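Local coordinates for ParA (Salmonella enterica subsp. enterica serovar Newport str. SL317, PDB 3EZF), which probably acts as a P-loop NTPase in plasmid partition and as an ADP-dependent, DNA-binding regulator of transcription, at residues T131-L136 / I149-L154; E188-E193 / R238-R243; A312-M317 / E396-E401. All blocks are in the same frame, centred on the assembly; numbering follows the deposited sequence.

Interaction 1 (T131-L136 / I149-L154); sequences TLAHAL and ILVIDL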
loop_
_atom_site.group_PDB
_atom_site.type_symbol
_atom_site.label_atom_id
_atom_site.label_comp_id
_atom_site.label_asym_id
_atom_site.label_seq_id
_atom_site.Cartn_x
_atom_site.Cartn_y
_atom_site.Cartn_z
ATOM N N THR A 131 -13.755 3.580 9.049
ATOM C CA THR A 131 -14.190 2.752 10.156
ATOM C C THR A 131 -14.302 3.601 11.411
ATOM O O THR A 131 -15.206 3.414 12.222
ATOM C CB THR A 131 -13.220 1.572 10.385
ATOM O OG1 THR A 131 -13.247 0.699 9.243
ATOM C CG2 THR A 131 -13.624 0.781 11.625
ATOM N N LEU A 132 -13.393 4.551 11.570
ATOM C CA LEU A 132 -13.459 5.421 12.732
ATOM C C LEU A 132 -14.674 6.325 12.539
ATOM O O LEU A 132 -15.470 6.537 13.450
ATOM C CB LEU A 132 -12.200 6.275 12.833
ATOM C CG LEU A 132 -11.649 6.470 14.244
ATOM C CD1 LEU A 132 -10.667 7.625 14.220
ATOM C CD2 LEU A 132 -12.785 6.733 15.227
ATOM N N ALA A 133 -14.816 6.855 11.334
ATOM C CA ALA A 133 -15.942 7.716 11.042
ATOM C C ALA A 133 -17.244 6.979 11.347
ATOM O O ALA A 133 -18.156 7.538 11.960
ATOM C CB ALA A 133 -15.903 8.140 9.589
ATOM N N HIS A 134 -17.327 5.725 10.916
ATOM C CA HIS A 134 -18.518 4.918 11.161
ATOM C C HIS A 134 -18.769 4.686 12.638
ATOM O O HIS A 134 -19.905 4.780 13.085
ATOM C CB HIS A 134 -18.414 3.582 10.427
ATOM C CG HIS A 134 -18.769 3.680 8.975
ATOM N ND1 HIS A 134 -18.624 2.628 8.090
ATOM C CD2 HIS A 134 -19.286 4.704 8.257
ATOM C CE1 HIS A 134 -19.038 3.004 6.898
ATOM N NE2 HIS A 134 -19.448 4.260 6.967
ATOM N N ALA A 135 -17.702 4.391 13.383
ATOM C CA ALA A 135 -17.768 4.163 14.827
ATOM C C ALA A 135 -18.275 5.419 15.533
ATOM O O ALA A 135 -19.321 5.395 16.192
ATOM C CB ALA A 135 -16.378 3.795 15.365
ATOM N N LEU A 136 -17.524 6.510 15.395
ATOM C CA LEU A 136 -17.898 7.779 16.005
ATOM C C LEU A 136 -19.390 8.080 15.781
ATOM O O LEU A 136 -20.086 8.551 16.676
ATOM C CB LEU A 136 -17.027 8.909 15.421
ATOM C CG LEU A 136 -15.540 8.885 15.811
ATOM C CD1 LEU A 136 -14.734 9.924 15.047
ATOM C CD2 LEU A 136 -15.440 9.138 17.295
ATOM N N ILE A 149 -19.915 13.340 9.662
ATOM C CA ILE A 149 -18.534 13.048 9.301
ATOM C C ILE A 149 -18.247 12.887 7.801
ATOM O O ILE A 149 -18.974 12.181 7.069
ATOM C CB ILE A 149 -18.083 11.762 10.024
ATOM C CG1 ILE A 149 -18.303 11.922 11.532
ATOM C CG2 ILE A 149 -16.623 11.455 9.716
ATOM C CD1 ILE A 149 -17.815 10.744 12.380
ATOM N N LEU A 150 -17.171 13.534 7.352
ATOM C CA LEU A 150 -16.762 13.449 5.954
ATOM C C LEU A 150 -15.365 12.851 5.828
ATOM O O LEU A 150 -14.438 13.237 6.558
ATOM C CB LEU A 150 -16.763 14.828 5.305
ATOM C CG LEU A 150 -16.487 14.815 3.798
ATOM C CD1 LEU A 150 -17.696 14.255 3.074
ATOM C CD2 LEU A 150 -16.188 16.233 3.310
ATOM N N VAL A 151 -15.207 11.911 4.902
ATOM C CA VAL A 151 -13.906 11.291 4.711
ATOM C C VAL A 151 -13.402 11.539 3.310
ATOM O O VAL A 151 -13.716 10.793 2.394
ATOM C CB VAL A 151 -13.940 9.762 4.941
ATOM C CG1 VAL A 151 -12.559 9.177 4.662
ATOM C CG2 VAL A 151 -14.349 9.438 6.374
ATOM N N ILE A 152 -12.621 12.593 3.144
ATOM C CA ILE A 152 -12.057 12.935 1.847
ATOM C C ILE A 152 -10.848 12.050 1.580
ATOM O O ILE A 152 -9.826 12.147 2.250
ATOM C CB ILE A 152 -11.618 14.418 1.804
ATOM C CG1 ILE A 152 -12.851 15.324 1.851
ATOM C CG2 ILE A 152 -10.772 14.670 0.565
ATOM C CD1 ILE A 152 -12.606 16.676 2.467
ATOM N N ASP A 153 -10.981 11.196 0.580
ATOM C CA ASP A 153 -9.936 10.252 0.190
ATOM C C ASP A 153 -8.965 10.865 -0.813
ATOM O O ASP A 153 -9.319 11.059 -1.979
ATOM C CB ASP A 153 -10.584 9.015 -0.430
ATOM C CG ASP A 153 -9.627 7.863 -0.591
ATOM O OD1 ASP A 153 -8.475 7.959 -0.117
ATOM O OD2 ASP A 153 -10.047 6.848 -1.189
ATOM N N LEU A 154 -7.751 11.177 -0.359
ATOM C CA LEU A 154 -6.731 11.757 -1.227
ATOM C C LEU A 154 -5.592 10.746 -1.428
ATOM O O LEU A 154 -4.491 11.086 -1.880
ATOM C CB LEU A 154 -6.177 13.043 -0.614
ATOM C CG LEU A 154 -6.537 14.367 -1.285
ATOM C CD1 LEU A 154 -6.440 14.219 -2.783
ATOM C CD2 LEU A 154 -7.946 14.741 -0.921
#

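Interaction 2 (E188-E193 / R238-R243); sequences ETLRKE and RNIIDR. Unlike the reference sequence in segment 238-243: R238 (reference Lys), N239 (reference Lys), D242 (reference Glu).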
loop_
_atom_site.group_PDB
_atom_site.type_symbol
_atom_site.label_atom_id
_atom_site.label_comp_id
_atom_site.label_asym_id
_atom_site.label_seq_id
_atom_site.Cartn_x
_atom_site.Cartn_y
_atom_site.Cartn_z
ATOM N N GLU A 188 -23.011 23.275 -4.018
ATOM C CA GLU A 188 -24.072 22.371 -4.440
ATOM C C GLU A 188 -23.544 21.153 -5.183
ATOM O O GLU A 188 -23.931 20.024 -4.891
ATOM C CB GLU A 188 -25.061 23.121 -5.333
ATOM C CG GLU A 188 -25.405 24.529 -4.836
ATOM C CD GLU A 188 -24.189 25.468 -4.803
ATOM O OE1 GLU A 188 -23.682 25.864 -5.885
ATOM O OE2 GLU A 188 -23.736 25.803 -3.682
ATOM N N THR A 189 -22.661 21.385 -6.148
ATOM C CA THR A 189 -22.101 20.291 -6.929
ATOM C C THR A 189 -21.451 19.252 -6.016
ATOM O O THR A 189 -21.696 18.056 -6.167
ATOM C CB THR A 189 -21.042 20.797 -7.961
ATOM O OG1 THR A 189 -21.619 21.809 -8.802
ATOM C CG2 THR A 189 -20.559 19.639 -8.838
ATOM N N LEU A 190 -20.628 19.698 -5.072
ATOM C CA LEU A 190 -19.968 18.762 -4.165
ATOM C C LEU A 190 -21.010 17.970 -3.385
ATOM O O LEU A 190 -20.889 16.764 -3.184
ATOM C CB LEU A 190 -19.069 19.520 -3.200
ATOM C CG LEU A 190 -17.862 20.150 -3.880
ATOM C CD1 LEU A 190 -17.444 21.394 -3.130
ATOM C CD2 LEU A 190 -16.739 19.128 -3.961
ATOM N N ARG A 191 -22.053 18.680 -2.978
ATOM C CA ARG A 191 -23.164 18.136 -2.207
ATOM C C ARG A 191 -23.976 17.026 -2.884
ATOM O O ARG A 191 -24.000 15.891 -2.416
ATOM C CB ARG A 191 -24.093 19.297 -1.834
ATOM C CG ARG A 191 -25.166 18.984 -0.817
ATOM C CD ARG A 191 -25.978 20.234 -0.511
ATOM N NE ARG A 191 -25.126 21.422 -0.441
ATOM C CZ ARG A 191 -25.281 22.415 0.432
ATOM N NH1 ARG A 191 -26.257 22.372 1.330
ATOM N NH2 ARG A 191 -24.467 23.459 0.402
ATOM N N LYS A 192 -24.643 17.358 -3.986
ATOM C CA LYS A 192 -25.495 16.392 -4.678
ATOM C C LYS A 192 -24.828 15.573 -5.773
ATOM O O LYS A 192 -25.481 14.749 -6.404
ATOM C CB LYS A 192 -26.717 17.104 -5.278
ATOM C CG LYS A 192 -27.446 18.050 -4.330
ATOM C CD LYS A 192 -26.776 19.418 -4.252
ATOM C CE LYS A 192 -27.639 20.401 -3.451
ATOM N NZ LYS A 192 -27.045 21.772 -3.308
ATOM N N GLU A 193 -23.537 15.785 -6.004
ATOM C CA GLU A 193 -22.858 15.046 -7.059
ATOM C C GLU A 193 -21.519 14.430 -6.683
ATOM O O GLU A 193 -21.286 13.253 -6.948
ATOM C CB GLU A 193 -22.689 15.929 -8.308
ATOM C CG GLU A 193 -23.995 16.240 -9.038
ATOM C CD GLU A 193 -23.790 16.945 -10.367
ATOM O OE1 GLU A 193 -23.073 16.395 -11.217
ATOM O OE2 GLU A 193 -24.348 18.039 -10.571
ATOM N N ARG A 238 -9.697 25.608 0.105
ATOM C CA ARG A 238 -10.543 26.534 -0.618
ATOM C C ARG A 238 -11.582 25.949 -1.566
ATOM O O ARG A 238 -12.687 26.464 -1.648
ATOM C CB ARG A 238 -9.673 27.511 -1.404
ATOM C CG ARG A 238 -10.303 28.879 -1.547
ATOM C CD ARG A 238 -9.872 29.577 -2.831
ATOM N NE ARG A 238 -10.460 28.953 -4.016
ATOM C CZ ARG A 238 -10.912 29.635 -5.066
ATOM N NH1 ARG A 238 -10.837 30.963 -5.074
ATOM N NH2 ARG A 238 -11.443 28.995 -6.105
ATOM N N ASN A 239 -11.245 24.881 -2.280
ATOM C CA ASN A 239 -12.169 24.325 -3.260
ATOM C C ASN A 239 -13.075 23.182 -2.817
ATOM O O ASN A 239 -13.989 22.799 -3.545
ATOM C CB ASN A 239 -11.386 23.935 -4.525
ATOM C CG ASN A 239 -10.774 25.139 -5.225
ATOM O OD1 ASN A 239 -10.006 24.993 -6.172
ATOM N ND2 ASN A 239 -11.116 26.334 -4.761
ATOM N N ILE A 240 -12.826 22.629 -1.638
ATOM C CA ILE A 240 -13.681 21.559 -1.143
ATOM C C ILE A 240 -14.126 21.809 0.289
ATOM O O ILE A 240 -15.311 22.014 0.545
ATOM C CB ILE A 240 -12.991 20.157 -1.214
ATOM C CG1 ILE A 240 -12.810 19.737 -2.685
ATOM C CG2 ILE A 240 -13.843 19.119 -0.448
ATOM C CD1 ILE A 240 -12.145 18.402 -2.898
ATOM N N ILE A 241 -13.160 21.812 1.205
ATOM C CA ILE A 241 -13.406 21.995 2.636
ATOM C C ILE A 241 -14.206 23.228 2.987
ATOM O O ILE A 241 -15.266 23.116 3.599
ATOM C CB ILE A 241 -12.071 21.986 3.447
ATOM C CG1 ILE A 241 -11.556 20.543 3.562
ATOM C CG2 ILE A 241 -12.281 22.564 4.841
ATOM C CD1 ILE A 241 -10.219 20.404 4.235
ATOM N N ASP A 242 -13.718 24.405 2.613
ATOM C CA ASP A 242 -14.459 25.627 2.921
ATOM C C ASP A 242 -15.797 25.678 2.181
ATOM O O ASP A 242 -16.704 26.380 2.602
ATOM C CB ASP A 242 -13.632 26.879 2.594
ATOM C CG ASP A 242 -12.875 27.415 3.806
ATOM O OD1 ASP A 242 -13.177 26.972 4.935
ATOM O OD2 ASP A 242 -11.989 28.287 3.642
ATOM N N ARG A 243 -15.936 24.923 1.096
ATOM C CA ARG A 243 -17.187 24.938 0.346
ATOM C C ARG A 243 -18.266 24.010 0.930
ATOM O O ARG A 243 -19.428 24.061 0.516
ATOM C CB ARG A 243 -16.932 24.584 -1.126
ATOM C CG ARG A 243 -15.865 25.443 -1.787
ATOM C CD ARG A 243 -16.296 25.958 -3.143
ATOM N NE ARG A 243 -16.553 27.398 -3.105
ATOM C CZ ARG A 243 -15.633 28.352 -3.260
ATOM N NH1 ARG A 243 -14.357 28.041 -3.476
ATOM N NH2 ARG A 243 -15.998 29.635 -3.190
#

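Interaction 3 (A312-M317 / E396-E401); sequences ASIGFM and EFVRGE. With SO4 (sulfate ion), chain C.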
loop_
_atom_site.group_PDB
_atom_site.type_symbol
_atom_site.label_atom_id
_atom_site.label_comp_id
_atom_site.label_asym_id
_atom_site.label_seq_id
_atom_site.Cartn_x
_atom_site.Cartn_y
_atom_site.Cartn_z
ATOM N N ALA A 312 -3.151 20.746 16.841
ATOM C CA ALA A 312 -3.325 19.719 17.847
ATOM C C ALA A 312 -2.767 18.423 17.275
ATOM O O ALA A 312 -2.511 18.332 16.076
ATOM C CB ALA A 312 -4.794 19.558 18.169
ATOM N N SER A 313 -2.564 17.425 18.124
ATOM C CA SER A 313 -2.056 16.156 17.634
ATOM C C SER A 313 -2.414 15.022 18.582
ATOM O O SER A 313 -2.462 15.197 19.792
ATOM C CB SER A 313 -0.541 16.222 17.448
ATOM O OG SER A 313 0.105 16.209 18.701
ATOM N N ILE A 314 -2.675 13.855 18.011
ATOM C CA ILE A 314 -3.019 12.681 18.784
ATOM C C ILE A 314 -2.224 11.517 18.218
ATOM O O ILE A 314 -2.085 11.392 17.005
ATOM C CB ILE A 314 -4.526 12.350 18.668
ATOM C CG1 ILE A 314 -5.373 13.542 19.124
ATOM C CG2 ILE A 314 -4.852 11.113 19.493
ATOM C CD1 ILE A 314 -5.174 13.951 20.560
ATOM N N GLY A 315 -1.689 10.683 19.103
ATOM C CA GLY A 315 -0.928 9.520 18.685
ATOM C C GLY A 315 -1.404 8.319 19.482
ATOM O O GLY A 315 -1.890 8.488 20.600
ATOM N N PHE A 316 -1.284 7.115 18.921
ATOM C CA PHE A 316 -1.715 5.896 19.617
ATOM C C PHE A 316 -1.288 4.596 18.919
ATOM O O PHE A 316 -1.059 4.570 17.714
ATOM C CB PHE A 316 -3.247 5.906 19.818
ATOM C CG PHE A 316 -4.045 5.871 18.535
ATOM C CD1 PHE A 316 -4.158 4.698 17.796
ATOM C CD2 PHE A 316 -4.688 7.014 18.068
ATOM C CE1 PHE A 316 -4.896 4.663 16.612
ATOM C CE2 PHE A 316 -5.429 6.987 16.882
ATOM C CZ PHE A 316 -5.533 5.809 16.155
ATOM N N MET A 317 -1.184 3.518 19.690
ATOM C CA MET A 317 -0.799 2.227 19.143
ATOM C C MET A 317 -1.997 1.556 18.491
ATOM O O MET A 317 -3.139 1.822 18.866
ATOM C CB MET A 317 -0.245 1.336 20.249
ATOM C CG MET A 317 0.937 1.951 20.968
ATOM S SD MET A 317 2.120 2.702 19.816
ATOM C CE MET A 317 2.960 1.224 19.177
ATOM N N GLU A 396 -12.554 16.809 21.934
ATOM C CA GLU A 396 -13.282 17.764 22.775
ATOM C C GLU A 396 -12.367 18.489 23.754
ATOM O O GLU A 396 -12.473 19.706 23.925
ATOM C CB GLU A 396 -14.428 17.071 23.516
ATOM C CG GLU A 396 -15.509 16.538 22.576
ATOM C CD GLU A 396 -15.951 17.564 21.543
ATOM O OE1 GLU A 396 -16.625 18.546 21.918
ATOM O OE2 GLU A 396 -15.614 17.392 20.352
ATOM N N PHE A 397 -11.455 17.744 24.374
ATOM C CA PHE A 397 -10.511 18.331 25.309
ATOM C C PHE A 397 -9.684 19.351 24.564
ATOM O O PHE A 397 -9.716 20.549 24.857
ATOM C CB PHE A 397 -9.572 17.266 25.870
ATOM C CG PHE A 397 -8.388 17.836 26.622
ATOM C CD1 PHE A 397 -8.573 18.543 27.801
ATOM C CD2 PHE A 397 -7.090 17.675 26.138
ATOM C CE1 PHE A 397 -7.491 19.081 28.481
ATOM C CE2 PHE A 397 -6.004 18.209 26.810
ATOM C CZ PHE A 397 -6.202 18.912 27.983
ATOM N N VAL A 398 -8.939 18.844 23.590
ATOM C CA VAL A 398 -8.062 19.648 22.764
ATOM C C VAL A 398 -8.782 20.828 22.114
ATOM O O VAL A 398 -8.233 21.924 22.008
ATOM C CB VAL A 398 -7.445 18.775 21.684
ATOM C CG1 VAL A 398 -6.420 19.568 20.903
ATOM C CG2 VAL A 398 -6.818 17.540 22.328
ATOM N N ARG A 399 -10.012 20.595 21.676
ATOM C CA ARG A 399 -10.800 21.638 21.051
ATOM C C ARG A 399 -10.868 22.848 21.969
ATOM O O ARG A 399 -11.033 23.977 21.514
ATOM C CB ARG A 399 -12.199 21.116 20.765
ATOM C CG ARG A 399 -12.311 20.284 19.511
ATOM C CD ARG A 399 -12.678 21.160 18.341
ATOM N NE ARG A 399 -13.865 20.653 17.663
ATOM C CZ ARG A 399 -14.613 21.366 16.826
ATOM N NH1 ARG A 399 -14.301 22.625 16.561
ATOM N NH2 ARG A 399 -15.676 20.820 16.246
ATOM N N GLY A 400 -10.747 22.609 23.269
ATOM C CA GLY A 400 -10.778 23.708 24.214
ATOM C C GLY A 400 -9.386 24.275 24.463
ATOM O O GLY A 400 -8.938 25.203 23.776
ATOM N N GLU A 401 -8.693 23.694 25.439
ATOM C CA GLU A 401 -7.355 24.139 25.815
ATOM C C GLU A 401 -6.298 23.112 25.430
ATOM O O GLU A 401 -5.458 23.425 24.560
ATOM C CB GLU A 401 -7.290 24.432 27.315
ATOM C CG GLU A 401 -8.251 25.514 27.779
ATOM C CD GLU A 401 -8.158 25.776 29.269
ATOM O OE1 GLU A 401 -7.340 25.112 29.939
ATOM O OE2 GLU A 401 -8.890 26.660 29.764
HETATM S S SO4 C . -11.477 24.921 17.138
HETATM O O1 SO4 C . -11.827 26.335 17.367
HETATM O O2 SO4 C . -10.130 24.652 17.677
HETATM O O3 SO4 C . -11.494 24.636 15.690
HETATM O O4 SO4 C . -12.457 24.062 17.822
#

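Interaction 1 (T131-L136 / I149-L154)
A133 turns its methyl group into a niche made by two branches of the neighbouring strand: CB lies 3.4 Å from I149 CG2 and 3.8 Å from V151 CG2. The small side chain of A133 is consistent with the close run of helix 131-136 over strand 149-153, the segment axes 8.9 Å apart and nearly antiparallel (177°). This is the tight part of the contact. One helical turn later L136 joins it, its CB standing 3.6 Å from I149 CD1, with the two side chains crossing at about a right angle. I149 serves both helix residues: CG2 stays under A133, while CG1, beside the backbone N (chi1 -55°), carries CD1 out in an extended chain toward L136. On its way I149 CD1 also comes up to A133 O (3.3 Å), a van der Waals contact without a donor. The buried L136 packs in addition on T388 and F392 of helix 378-400. The loose side belongs to T131, which is exposed, and to the partly exposed H134, which points away from the strand and rests on T198-V200 and V203. Helix and strand belong to the crossover from strand 112-116 through helix 129-138 to strand 149-153, as in P-loop NTPases. Apart from the A133 carbonyl, every group that meets here is carbon, which implies that this part of the helix is held on the strand by apolar burial rather than by polar pairing.

Interaction 2 (E188-E193 / R238-R243)
K192 N bonds to E188 O over 2.9 Å, a helical bond bracketing L190, the leucine that faces N239, I240 and R243 of the other segment. L190 does nearly all the work from its side. Its CD1 sits between N239 O and R243 CB, 3.8 Å from each. CD2, the second branch, meets I240 CG1 at 4.2 Å, the two side chains lying roughly perpendicular. R243 contributes only the root of its side chain: CB faces the leucine, but bends at chi2 and chi3 carry the guanidinium away from segment 188-193. A weak bond from R243 N to I240 O closes the backbone turn that presents this CB. Polar groups stay at the margin, where R191 makes a long, weak ion pair with D247 and D242 forms a salt bridge with R237. I240 also touches A180 and M181, so helix 177-182 extends the apolar patch beyond the leucine. The two helices stand in the connections that lead to strands 203-206 and 250-254, helix 187-194 before the first and helix 235-241 before the second. Those strands flank strand 149-153 in the parallel sheet, an arrangement consistent with the alpha/beta fold of P-loop NTPases.

Interaction 3 (A312-M317 / E396-E401)
V398, A312 and I314 carry this contact, in which the C-terminal helix 378-400 lies against strand 312-317, the last of the six parallel strands in the P-loop NTPase sheet of this chain. V398 gives up the largest area and points toward the strand. Its CG1, anti to the backbone N (chi1 -174°), faces the CB of A312; the modelled separation of that pair is too short to be trusted, so only the pairing itself is meaningful. CG2, beside the backbone N, faces I314, whose CD1 is 4.3 Å away. I314 reaches the valine only with its end, since its CB is not aimed at the helix and the folded chain (chi2 -61°) brings CD1 round. A312 and I314 are hydrogen-bonded through their backbones to L273 of strand 272-277, so the residues facing V398 are part of the sheet. Farther along the strand F316 meets F387 of the same helix edge-to-face, so the helix follows the strand beyond the valine. On the reverse side of the strand S313 OG is hydrogen-bonded to D6 OD2 of the second subunit. The chemistry changes on the far side of the helix, where R399 points away from the strand. R399 NH2 and E396 OE2 both bond to the hydroxyl of Y104, and E396 OE1 bonds to H108, tying the end of the helix to the chain ahead of strand 112-116. Bends at chi2 and chi3 bring the guanidinium to a sulfate ion, probably a component of the crystallisation medium. The sulfate sulfur lies at the guanidinium edge, in its plane, and R399 NH1 donates to sulfate O4 over 2.7 Å in a nearly straight bond of 164°.

In the fold
Interactions 1 and 3 both lay a helix on the same parallel sheet, one on inner strand 149-153, the other on the outermost strand 312-317 of this chain's sheet, about 17 Å away between centres. Interaction 2 joins helix to helix instead, yet it touches interaction 1: I152 CD1 lies 4.0 Å from I240 CG2. Helix 378-400 reaches both sheet contacts, meeting L136 in interaction 1 and V398 in interaction 3. All three are buried, interaction 1 near the chain centre and the others about 16 Å from it. They meet mainly through apolar groups, and none has a hydrogen bond between its two segments; charged residues fringe interaction 2, while interaction 3 borders a sulfate and the second subunit.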